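Local atomic coordinates of endoglucanase, glycoside hydrolase family 5 protein (PDB entry 5IHS), a protein that probably hydrolyses internal beta-1,4-glucosidic bonds of cellulose as a family 5 endoglucanase, contributing to cellulose use by Cytophaga hutchinsonii. Residues 120-125 / 138-143. Sequence-based numbering, arbitrary orientation. Where two conformers were deposited one is given.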
loop_
_atom_site.group_PDB
_atom_site.type_symbol
_atom_site.label_atom_id
_atom_site.label_comp_id
_atom_site.label_asym_id
_atom_site.label_seq_id
_atom_site.Cartn_x
_atom_site.Cartn_y
_atom_site.Cartn_z
ATOM N N VAL A 120 3.698 -3.927 -7.044
ATOM C CA VAL A 120 3.643 -4.567 -5.736
ATOM C C VAL A 120 4.299 -3.660 -4.706
ATOM O O VAL A 120 5.403 -3.147 -4.937
ATOM C CB VAL A 120 4.273 -5.979 -5.744
ATOM C CG1 VAL A 120 5.711 -5.960 -6.228
ATOM C CG2 VAL A 120 4.166 -6.629 -4.364
ATOM N N ILE A 121 3.615 -3.473 -3.577
ATOM C CA ILE A 121 4.137 -2.718 -2.445
ATOM C C ILE A 121 4.691 -3.695 -1.418
ATOM O O ILE A 121 3.970 -4.577 -0.941
ATOM C CB ILE A 121 3.050 -1.848 -1.806
ATOM C CG1 ILE A 121 2.478 -0.843 -2.805
ATOM C CG2 ILE A 121 3.606 -1.129 -0.584
ATOM C CD1 ILE A 121 1.180 -0.220 -2.356
ATOM N N ILE A 122 5.963 -3.506 -1.072
ATOM C CA ILE A 122 6.615 -4.245 0.001
ATOM C C ILE A 122 6.450 -3.395 1.258
ATOM O O ILE A 122 7.153 -2.399 1.425
ATOM C CB ILE A 122 8.092 -4.505 -0.310
ATOM C CG1 ILE A 122 8.247 -5.353 -1.576
ATOM C CG2 ILE A 122 8.788 -5.167 0.885
ATOM C CD1 ILE A 122 9.671 -5.481 -2.050
ATOM N N ASP A 123 5.503 -3.776 2.131
ATOM C CA ASP A 123 5.115 -2.997 3.309
ATOM C C ASP A 123 5.703 -3.593 4.587
ATOM O O ASP A 123 5.375 -4.723 4.981
ATOM C CB ASP A 123 3.588 -2.931 3.367
ATOM C CG ASP A 123 3.010 -2.583 4.735
ATOM O OD1 ASP A 123 3.606 -1.799 5.500
ATOM O OD2 ASP A 123 1.880 -3.117 4.999
ATOM N N TYR A 124 6.572 -2.816 5.234
ATOM C CA TYR A 124 7.116 -3.123 6.556
ATOM C C TYR A 124 6.036 -2.726 7.553
ATOM O O TYR A 124 5.908 -1.560 7.938
ATOM C CB TYR A 124 8.413 -2.351 6.748
ATOM C CG TYR A 124 9.337 -2.876 7.819
ATOM C CD1 TYR A 124 10.047 -4.062 7.625
ATOM C CD2 TYR A 124 9.528 -2.198 9.010
ATOM C CE1 TYR A 124 10.908 -4.551 8.587
ATOM C CE2 TYR A 124 10.398 -2.684 9.979
ATOM C CZ TYR A 124 11.080 -3.864 9.759
ATOM O OH TYR A 124 11.948 -4.380 10.694
ATOM N N HIS A 125 5.223 -3.711 7.940
ATOM C CA HIS A 125 3.938 -3.447 8.583
ATOM C C HIS A 125 4.139 -3.338 10.092
ATOM O O HIS A 125 3.804 -4.229 10.875
ATOM C CB HIS A 125 2.909 -4.496 8.182
ATOM C CG HIS A 125 1.501 -4.034 8.358
ATOM N ND1 HIS A 125 0.863 -3.239 7.432
ATOM C CD2 HIS A 125 0.615 -4.249 9.361
ATOM C CE1 HIS A 125 -0.366 -3.002 7.847
ATOM N NE2 HIS A 125 -0.542 -3.594 9.019
ATOM N N ARG A 138 18.315 -4.141 7.208
ATOM C CA ARG A 138 18.727 -5.431 6.664
ATOM C C ARG A 138 17.674 -5.966 5.699
ATOM O O ARG A 138 17.992 -6.406 4.585
ATOM C CB ARG A 138 18.967 -6.417 7.816
ATOM C CG ARG A 138 19.455 -7.792 7.385
ATOM C CD ARG A 138 19.965 -8.619 8.577
ATOM N NE ARG A 138 18.942 -8.851 9.602
ATOM C CZ ARG A 138 18.913 -8.284 10.812
ATOM N NH1 ARG A 138 17.933 -8.583 11.655
ATOM N NH2 ARG A 138 19.851 -7.433 11.197
ATOM N N PHE A 139 16.408 -5.925 6.118
ATOM C CA PHE A 139 15.315 -6.406 5.279
ATOM C C PHE A 139 15.261 -5.652 3.958
ATOM O O PHE A 139 15.193 -6.254 2.880
ATOM C CB PHE A 139 13.989 -6.255 6.019
ATOM C CG PHE A 139 12.801 -6.560 5.158
ATOM C CD1 PHE A 139 12.522 -7.863 4.784
ATOM C CD2 PHE A 139 11.969 -5.549 4.709
ATOM C CE1 PHE A 139 11.435 -8.154 3.979
ATOM C CE2 PHE A 139 10.882 -5.833 3.902
ATOM C CZ PHE A 139 10.614 -7.139 3.533
ATOM N N PHE A 140 15.263 -4.322 4.023
ATOM C CA PHE A 140 15.131 -3.544 2.801
ATOM C C PHE A 140 16.366 -3.647 1.922
ATOM O O PHE A 140 16.239 -3.620 0.693
ATOM C CB PHE A 140 14.729 -2.105 3.110
ATOM C CG PHE A 140 13.256 -1.964 3.328
ATOM C CD1 PHE A 140 12.382 -2.114 2.265
ATOM C CD2 PHE A 140 12.728 -1.742 4.589
ATOM C CE1 PHE A 140 11.009 -2.042 2.445
ATOM C CE2 PHE A 140 11.345 -1.658 4.771
ATOM C CZ PHE A 140 10.491 -1.804 3.689
ATOM N N SER A 141 17.560 -3.773 2.510
ATOM C CA SER A 141 18.754 -4.021 1.703
ATOM C C SER A 141 18.618 -5.320 0.920
ATOM O O SER A 141 18.969 -5.393 -0.266
ATOM C CB SER A 141 19.994 -4.105 2.596
ATOM O OG SER A 141 20.326 -2.855 3.155
ATOM N N GLU A 142 18.126 -6.371 1.575
ATOM C CA GLU A 142 17.951 -7.651 0.892
ATOM C C GLU A 142 16.941 -7.541 -0.242
ATOM O O GLU A 142 17.163 -8.071 -1.339
ATOM C CB GLU A 142 17.495 -8.708 1.888
ATOM C CG GLU A 142 18.577 -9.096 2.846
ATOM C CD GLU A 142 18.112 -10.053 3.914
ATOM O OE1 GLU A 142 16.962 -10.532 3.831
ATOM O OE2 GLU A 142 18.907 -10.332 4.838
ATOM N N MET A 143 15.816 -6.870 0.007
ATOM C CA MET A 143 14.801 -6.740 -1.027
ATOM C C MET A 143 15.313 -5.911 -2.193
ATOM O O MET A 143 15.084 -6.260 -3.356
ATOM C CB MET A 143 13.517 -6.134 -0.441
ATOM C CG MET A 143 12.796 -6.998 0.598
ATOM S SD MET A 143 12.257 -8.599 -0.021
ATOM C CE MET A 143 13.575 -9.584 0.596
#
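In the beta-alpha-beta unit that joins strand 119-125 through helix 133-147 to strand 153-156, Ile122 and Tyr124 of the strand meet Phe139, Phe140 and Met143 of the helix; segments 120-125 and 138-143 run nearly antiparallel, their axes at 169°. No hydrogen bond crosses this buried interface; apolar packing holds it. Ile122 uses both branches: CG2 lies at the edge of the Phe139 ring, 3.7 Å from its CE2, while CD1 reaches the CB of Met143 at 4.2 Å. The Tyr124 ring swings away from its own backbone N (chi1 -160°) and meets that of Phe139 obliquely, planes at 35°, the two side chains sliding past each other in opposite directions, and Tyr124 CD1 comes within 3.8 Å of Phe139 CD2. Phe140 slips the outer edge of its ring between the two strand residues: its CE2 is 3.6 Å from Tyr124 CB, and its CE1 is 4.0 Å from Ile122 O. Phe139 CD2 lies over the centre of one face of the Phe140 ring, and Met143 CG lies above one face of Phe139, toward its rim. Tyr155 of the neighbouring strand 153-156, with Val178 and Ile182 of helix 167-185, also packs against Phe140. A leucine in place of Phe140 would probably open a gap beside Tyr124 CB and leave the Phe139 ring without the flat surface it packs on. Asp123 points away from the helix, and its OD2 accepts a bond from His125 ND1 (2.6 Å) through its syn lone pair. Tyr124, Phe139 and Phe140 thus form an aromatic cluster packing helix against strand in one beta-alpha unit of the TIM barrel.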